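Local coordinates for uncharacterized protein (Sulfolobus solfataricus, PDB 4WWM) that probably acts as a ubiquitin-related modifier (Urm1) that is conjugated to other proteins and linked to the archaeal proteasome pathway, at residues N56-W60 and R61-N65; G8-I11 and S12-F16; L39-N42 and E43-L47. All blocks are in the same frame, centred on the assembly; numbering follows the deposited sequence. Where two conformers were deposited one is given.

Interaction 1 of 3, residues N56-W60 and R61-N65; sequences NGKDW and RLYRN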
# COMPACT_ATOMS: atom_id res chain seq x y z
N ASN A 56 7.74 4.21 5.93
CA ASN A 56 9.06 4.34 6.53
C ASN A 56 9.14 3.62 7.88
O ASN A 56 9.72 4.13 8.84
CB ASN A 56 9.43 5.82 6.70
CG ASN A 56 9.48 6.56 5.38
OD1 ASN A 56 9.86 6.00 4.36
ND2 ASN A 56 9.08 7.83 5.40
N GLY A 57 8.53 2.44 7.94
CA GLY A 57 8.64 1.58 9.10
C GLY A 57 7.60 1.81 10.18
O GLY A 57 7.58 1.09 11.18
N LYS A 58 6.74 2.81 9.99
CA LYS A 58 5.74 3.18 10.99
C LYS A 58 4.32 3.00 10.45
O LYS A 58 4.07 3.20 9.27
CB LYS A 58 5.94 4.63 11.44
CG LYS A 58 7.30 4.91 12.06
CD LYS A 58 7.45 6.39 12.38
CE LYS A 58 8.82 6.70 12.96
NZ LYS A 58 8.95 8.14 13.33
N ASP A 59 3.40 2.63 11.34
CA ASP A 59 2.00 2.42 10.97
C ASP A 59 1.39 3.64 10.27
O ASP A 59 1.52 4.77 10.74
CB ASP A 59 1.17 2.08 12.20
CG ASP A 59 -0.24 1.65 11.85
OD1 ASP A 59 -1.12 2.52 11.75
OD2 ASP A 59 -0.47 0.43 11.68
N TRP A 60 0.72 3.39 9.15
CA TRP A 60 0.21 4.45 8.28
C TRP A 60 -0.75 5.41 8.98
O TRP A 60 -0.85 6.58 8.60
CB TRP A 60 -0.49 3.83 7.07
CG TRP A 60 -1.71 3.01 7.41
CD1 TRP A 60 -1.74 1.77 7.96
CD2 TRP A 60 -3.08 3.38 7.18
NE1 TRP A 60 -3.03 1.34 8.11
CE2 TRP A 60 -3.87 2.31 7.64
CE3 TRP A 60 -3.70 4.51 6.65
CZ2 TRP A 60 -5.26 2.34 7.58
CZ3 TRP A 60 -5.08 4.54 6.59
CH2 TRP A 60 -5.85 3.46 7.05
N ARG A 61 -1.46 4.92 9.99
CA ARG A 61 -2.49 5.74 10.64
C ARG A 61 -1.88 6.87 11.46
O ARG A 61 -2.56 7.84 11.79
CB ARG A 61 -3.38 4.86 11.51
CG ARG A 61 -4.36 4.02 10.69
CD ARG A 61 -4.89 2.82 11.45
NE ARG A 61 -3.88 1.78 11.63
CZ ARG A 61 -4.14 0.54 12.02
NH1 ARG A 61 -5.38 0.16 12.29
NH2 ARG A 61 -3.15 -0.33 12.15
N LEU A 62 -0.59 6.76 11.79
CA LEU A 62 0.10 7.83 12.50
C LEU A 62 0.28 9.07 11.64
O LEU A 62 0.44 10.18 12.15
CB LEU A 62 1.48 7.35 12.98
CG LEU A 62 1.51 6.33 14.12
CD1 LEU A 62 2.90 5.71 14.20
CD2 LEU A 62 1.14 6.98 15.44
N TYR A 63 0.24 8.89 10.32
CA TYR A 63 0.59 9.96 9.39
C TYR A 63 -0.58 10.87 9.04
O TYR A 63 -0.37 11.96 8.50
CB TYR A 63 1.18 9.35 8.12
CG TYR A 63 2.60 8.87 8.30
CD1 TYR A 63 2.88 7.63 8.88
CD2 TYR A 63 3.68 9.65 7.91
CE1 TYR A 63 4.18 7.19 9.05
CE2 TYR A 63 4.98 9.22 8.08
CZ TYR A 63 5.23 8.00 8.64
OH TYR A 63 6.53 7.58 8.80
N ARG A 64 -1.80 10.44 9.36
CA ARG A 64 -2.98 11.28 9.21
C ARG A 64 -3.18 11.78 7.78
O ARG A 64 -3.58 12.93 7.58
CB ARG A 64 -2.89 12.48 10.15
CG ARG A 64 -2.46 12.14 11.57
CD ARG A 64 -2.46 13.38 12.45
NE ARG A 64 -3.79 13.96 12.57
CZ ARG A 64 -4.04 15.18 13.02
NH1 ARG A 64 -3.05 15.97 13.40
NH2 ARG A 64 -5.29 15.62 13.09
N ASN A 65 -2.90 10.92 6.81
CA ASN A 65 -3.07 11.27 5.40
C ASN A 65 -2.33 12.55 5.02
O ASN A 65 -2.85 13.38 4.26
CB ASN A 65 -4.56 11.41 5.07
CG ASN A 65 -4.81 11.50 3.57
OD1 ASN A 65 -4.05 10.95 2.77
ND2 ASN A 65 -5.86 12.22 3.18
O HOH W 1 8.50 9.27 8.35
O HOH W 2 -1.93 8.27 6.62

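Interaction 2 of 3, residues G8-I11 and S12-F16; sequences GPLI and SQFNF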
# COMPACT_ATOMS: atom_id res chain seq x y z
N GLY A 8 4.87 -11.07 1.92
CA GLY A 8 4.07 -12.28 2.06
C GLY A 8 3.38 -12.69 0.77
O GLY A 8 3.92 -12.49 -0.32
N PRO A 9 2.18 -13.29 0.89
CA PRO A 9 1.44 -13.77 -0.28
C PRO A 9 1.10 -12.69 -1.30
O PRO A 9 0.84 -13.02 -2.45
CB PRO A 9 0.15 -14.34 0.34
CG PRO A 9 0.54 -14.72 1.72
CD PRO A 9 1.54 -13.70 2.15
N LEU A 10 1.09 -11.42 -0.88
CA LEU A 10 0.75 -10.34 -1.80
C LEU A 10 1.70 -10.29 -2.98
O LEU A 10 1.33 -9.89 -4.08
CB LEU A 10 0.76 -8.99 -1.07
CG LEU A 10 -0.32 -8.74 -0.01
CD1 LEU A 10 -0.18 -7.32 0.54
CD2 LEU A 10 -1.72 -8.96 -0.56
N ILE A 11 2.95 -10.71 -2.75
CA ILE A 11 3.96 -10.72 -3.80
C ILE A 11 3.52 -11.59 -4.97
O ILE A 11 3.53 -11.15 -6.12
CB ILE A 11 5.31 -11.20 -3.25
CG1 ILE A 11 5.83 -10.22 -2.20
CG2 ILE A 11 6.34 -11.36 -4.38
CD1 ILE A 11 6.99 -10.76 -1.37
N SER A 12 3.12 -12.83 -4.68
CA SER A 12 2.69 -13.73 -5.74
C SER A 12 1.32 -13.33 -6.28
O SER A 12 1.04 -13.50 -7.46
CB SER A 12 2.65 -15.18 -5.24
OG SER A 12 1.60 -15.37 -4.31
N GLN A 13 0.46 -12.79 -5.42
CA GLN A 13 -0.89 -12.41 -5.82
C GLN A 13 -0.89 -11.22 -6.78
O GLN A 13 -1.72 -11.17 -7.70
CB GLN A 13 -1.74 -12.09 -4.58
CG GLN A 13 -2.07 -13.33 -3.76
CD GLN A 13 -2.87 -13.01 -2.51
OE1 GLN A 13 -3.08 -11.84 -2.18
NE2 GLN A 13 -3.31 -14.05 -1.81
N PHE A 14 0.02 -10.28 -6.57
CA PHE A 14 0.16 -9.13 -7.47
C PHE A 14 1.14 -9.41 -8.61
O PHE A 14 1.09 -8.74 -9.64
CB PHE A 14 0.64 -7.90 -6.69
CG PHE A 14 -0.47 -7.15 -6.02
CD1 PHE A 14 -1.17 -6.17 -6.70
CD2 PHE A 14 -0.80 -7.41 -4.70
CE1 PHE A 14 -2.19 -5.47 -6.08
CE2 PHE A 14 -1.82 -6.72 -4.08
CZ PHE A 14 -2.51 -5.75 -4.77
N ASN A 15 2.03 -10.38 -8.40
CA ASN A 15 3.04 -10.78 -9.38
C ASN A 15 4.18 -9.77 -9.52
O ASN A 15 4.82 -9.68 -10.57
CB ASN A 15 2.41 -11.02 -10.75
CG ASN A 15 3.25 -11.94 -11.63
OD1 ASN A 15 3.91 -12.86 -11.15
ND2 ASN A 15 3.22 -11.68 -12.93
N PHE A 16 4.43 -9.00 -8.46
CA PHE A 16 5.64 -8.20 -8.35
C PHE A 16 5.95 -7.98 -6.88
O PHE A 16 5.12 -8.28 -6.02
CB PHE A 16 5.50 -6.86 -9.10
CG PHE A 16 4.49 -5.92 -8.49
CD1 PHE A 16 4.85 -5.06 -7.47
CD2 PHE A 16 3.19 -5.87 -8.97
CE1 PHE A 16 3.93 -4.19 -6.92
CE2 PHE A 16 2.27 -5.00 -8.43
CZ PHE A 16 2.64 -4.16 -7.40
O HOH W 3 4.24 -14.49 -2.44

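Interaction 3 of 3, residues L39-N42 and E43-L47; sequences LILN and ESNQL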
# COMPACT_ATOMS: atom_id res chain seq x y z
N LEU A 39 -7.48 -6.57 -4.59
CA LEU A 39 -6.90 -7.54 -3.68
C LEU A 39 -6.76 -6.98 -2.26
O LEU A 39 -6.96 -7.71 -1.29
CB LEU A 39 -5.54 -8.00 -4.20
CG LEU A 39 -5.57 -8.91 -5.43
CD1 LEU A 39 -4.18 -9.05 -6.03
CD2 LEU A 39 -6.13 -10.28 -5.07
N ILE A 40 -6.44 -5.69 -2.14
CA ILE A 40 -6.19 -5.09 -0.83
C ILE A 40 -7.24 -4.03 -0.46
O ILE A 40 -7.32 -3.63 0.70
CB ILE A 40 -4.79 -4.46 -0.77
CG1 ILE A 40 -4.62 -3.37 -1.83
CG2 ILE A 40 -3.73 -5.54 -0.95
CD1 ILE A 40 -3.30 -2.63 -1.75
N LEU A 41 -8.03 -3.59 -1.43
CA LEU A 41 -9.11 -2.64 -1.17
C LEU A 41 -10.48 -3.26 -1.44
O LEU A 41 -10.68 -3.94 -2.45
CB LEU A 41 -8.95 -1.38 -2.03
CG LEU A 41 -7.68 -0.55 -1.85
CD1 LEU A 41 -7.77 0.69 -2.73
CD2 LEU A 41 -7.45 -0.17 -0.40
N ASN A 42 -11.42 -3.00 -0.53
CA ASN A 42 -12.83 -3.31 -0.77
C ASN A 42 -13.35 -2.41 -1.89
O ASN A 42 -12.63 -1.52 -2.35
CB ASN A 42 -13.66 -3.13 0.50
CG ASN A 42 -13.37 -4.18 1.55
OD1 ASN A 42 -13.62 -5.37 1.34
ND2 ASN A 42 -12.88 -3.74 2.71
N GLU A 43 -14.59 -2.63 -2.31
CA GLU A 43 -15.18 -1.80 -3.35
C GLU A 43 -15.31 -0.35 -2.88
O GLU A 43 -15.34 0.57 -3.70
CB GLU A 43 -16.56 -2.35 -3.75
CG GLU A 43 -17.24 -1.56 -4.87
CD GLU A 43 -16.37 -1.45 -6.11
OE1 GLU A 43 -15.73 -2.45 -6.48
OE2 GLU A 43 -16.34 -0.35 -6.71
N SER A 44 -15.37 -0.16 -1.57
CA SER A 44 -15.47 1.17 -0.99
C SER A 44 -14.08 1.80 -0.79
O SER A 44 -13.95 2.80 -0.09
CB SER A 44 -16.20 1.11 0.35
OG SER A 44 -15.48 0.34 1.30
N ASN A 45 -13.06 1.19 -1.39
CA ASN A 45 -11.67 1.64 -1.28
C ASN A 45 -11.13 1.61 0.15
O ASN A 45 -10.02 2.08 0.41
CB ASN A 45 -11.52 3.06 -1.85
CG ASN A 45 -11.67 3.11 -3.36
OD1 ASN A 45 -11.61 2.08 -4.04
ND2 ASN A 45 -11.86 4.31 -3.90
N GLN A 46 -11.90 1.05 1.07
CA GLN A 46 -11.42 0.82 2.43
C GLN A 46 -10.48 -0.39 2.42
O GLN A 46 -10.70 -1.35 1.69
CB GLN A 46 -12.59 0.60 3.39
CG GLN A 46 -12.18 0.22 4.82
CD GLN A 46 -13.38 -0.17 5.68
OE1 GLN A 46 -14.53 -0.02 5.27
NE2 GLN A 46 -13.10 -0.67 6.88
N LEU A 47 -9.43 -0.32 3.23
CA LEU A 47 -8.48 -1.42 3.34
C LEU A 47 -9.15 -2.68 3.87
O LEU A 47 -9.98 -2.62 4.77
CB LEU A 47 -7.32 -1.04 4.27
CG LEU A 47 -6.09 -0.38 3.65
CD1 LEU A 47 -5.18 0.08 4.77
CD2 LEU A 47 -5.36 -1.34 2.73

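Interaction 1 of 3, residues N56-W60 and R61-N65
R61 lies across one face of the W60 indole: its CG stands 3.6 Å from the centroid of the six-membered ring, a CH-pi contact made almost straight above the ring, and the guanidinium plane beyond runs only 12° off the indole plane. At the edge of that guanidinium sits the carboxylate of D59. Side-on, NE donates to OD1 of D59 on its syn lone pair, and NH2 of R61 reaches OD2 of D59 at 2.8 Å in a nearly straight salt bridge. With CG already over the indole, the bend at chi3 (-72°) turns NE and the guanidinium of R61 toward the acid. D59 OD1 takes a second bond, from R61 N at 3.0 Å, arriving from above the carboxylate plane; with CG anti to the backbone N (chi1 -172°), the D59 carboxylate is set beside its own carbonyl carbon, facing the chain that follows. Were D59 replaced by an alanine, the R61 guanidinium would probably be left without its mate and free to turn, and R61 N would lose an acceptor.

The Y63 ring presents its edge to D59 O, while K58 CB approaches CE1 of Y63 at 3.9 Å, the two side chains crossing at about a right angle. A water 2.6 Å from Y63 OH accepts a weak bond from N56 ND2, whose stronger partner is D72. Backbone bonds close the bend, from L62 N to D59 O and from Y63 N to W60 O at 3.1 Å. W60 also packs on I53 and I55 of the neighbouring strand. The whole is a short helix-like turn leaving the edge strand 58-59 of the mixed sheet in this ubiquitin-like beta-grasp fold.

Interaction 2 of 3, residues G8-I11 and S12-F16
From L10 to F14 the backbone turns through a short helix, with F14 N bonded to L10 O at 2.8 Å and Q13 N to P9 O at 3.0 Å, before N15 leaves helical geometry with positive phi. In the ubiquitin-like beta-grasp fold this helix joins strand 3-6 to strand 18-20, the antiparallel pair at one side of the sheet. P9 O is gripped twice, by Q13 N in the carbonyl plane and by S12 OG, which donates to it at 3.1 Å. The S12 hydroxyl gets there because chi1 of 70° tucks OG between the backbone N and the carbonyl carbon, turned back toward the preceding turn. At the start of the helix a water bridges G8 O and S12 N, giving to the first and accepting from the second.

Q13 runs extended alongside the start of the helix, its CG close over P9 O and its amide oxygen OE1 3.6 Å from CD2 of L10, where the two side chains meet at a slant. L10 and F14 lie side by side and point the same way, inward: CD2 of L10 touches CE2 of F14 at 4.2 Å. Beyond them, L10 packs on I76 and P78 of strand 73-78, and F14 on L6 and the loop residues L39 and I40, which places this face of the helix against the core. I11 CG2 lies 3.7 Å from F16 O, both residues pack on L6, and a weak bond runs from N15 N to I11 O. The F14 ring turns its edge to the backbone behind it, CD2 of F14 resting 3.3 Å from L10 O.

Interaction 3 of 3, residues L39-N42 and E43-L47
L41 and L47 pair through their backbones in a single beta bridge, CA of L41 to CA of L47 4.7 Å, at the neck of a tight hairpin-like loop. In one of the two L47 conformers their methyl groups also meet, CD2 of L41 to CD2 of L47 at 3.9 Å. At the tip a type I beta turn runs from N42 to N45, closed by N45 N bonding to N42 O at 2.9 Å. Below the turn N42 N donates to Q46 O at 2.9 Å. With CG of N42 beside the backbone N and anti to the carbonyl carbon (chi1 -70°), its amide comes back over the same acceptor, to which ND2 adds a weak bond. L41 CD2 lies close to N45 O.

Farther out, D34 fixes the incoming arm of the loop, its carboxylate accepting from the backbone N of L39, I40 and L41. The leucine and isoleucine side chains then face the protein: L41 packs on L30 and V31 of helix 26-33, I40 on L30 and I51, and L47 on I53 and W60. One further contact to the Q46 carbonyl comes from L41, whose CA approaches Q46 O at 3.5 Å as a CA-H...O contact.

In the fold
Interaction 1 is a surface contact, made of a salt bridge, an arginine over an indole and water-linked polar groups, whereas interactions 2 and 3 are partly buried and turn leucine, isoleucine or phenylalanine side chains inward. Interactions 2 and 3 share a hydrophobic seam: F14 packs on L39 and I40, and L10 on I40, so the helix 10-14 and the loop 39-47 meet there. Interaction 3 also reaches interaction 1, where W60 and L47 pack together. Interactions 1 and 2 do not touch, their centres about 22 Å apart on opposite sides of the chain's centre, with the loop 39-47 in contact with both.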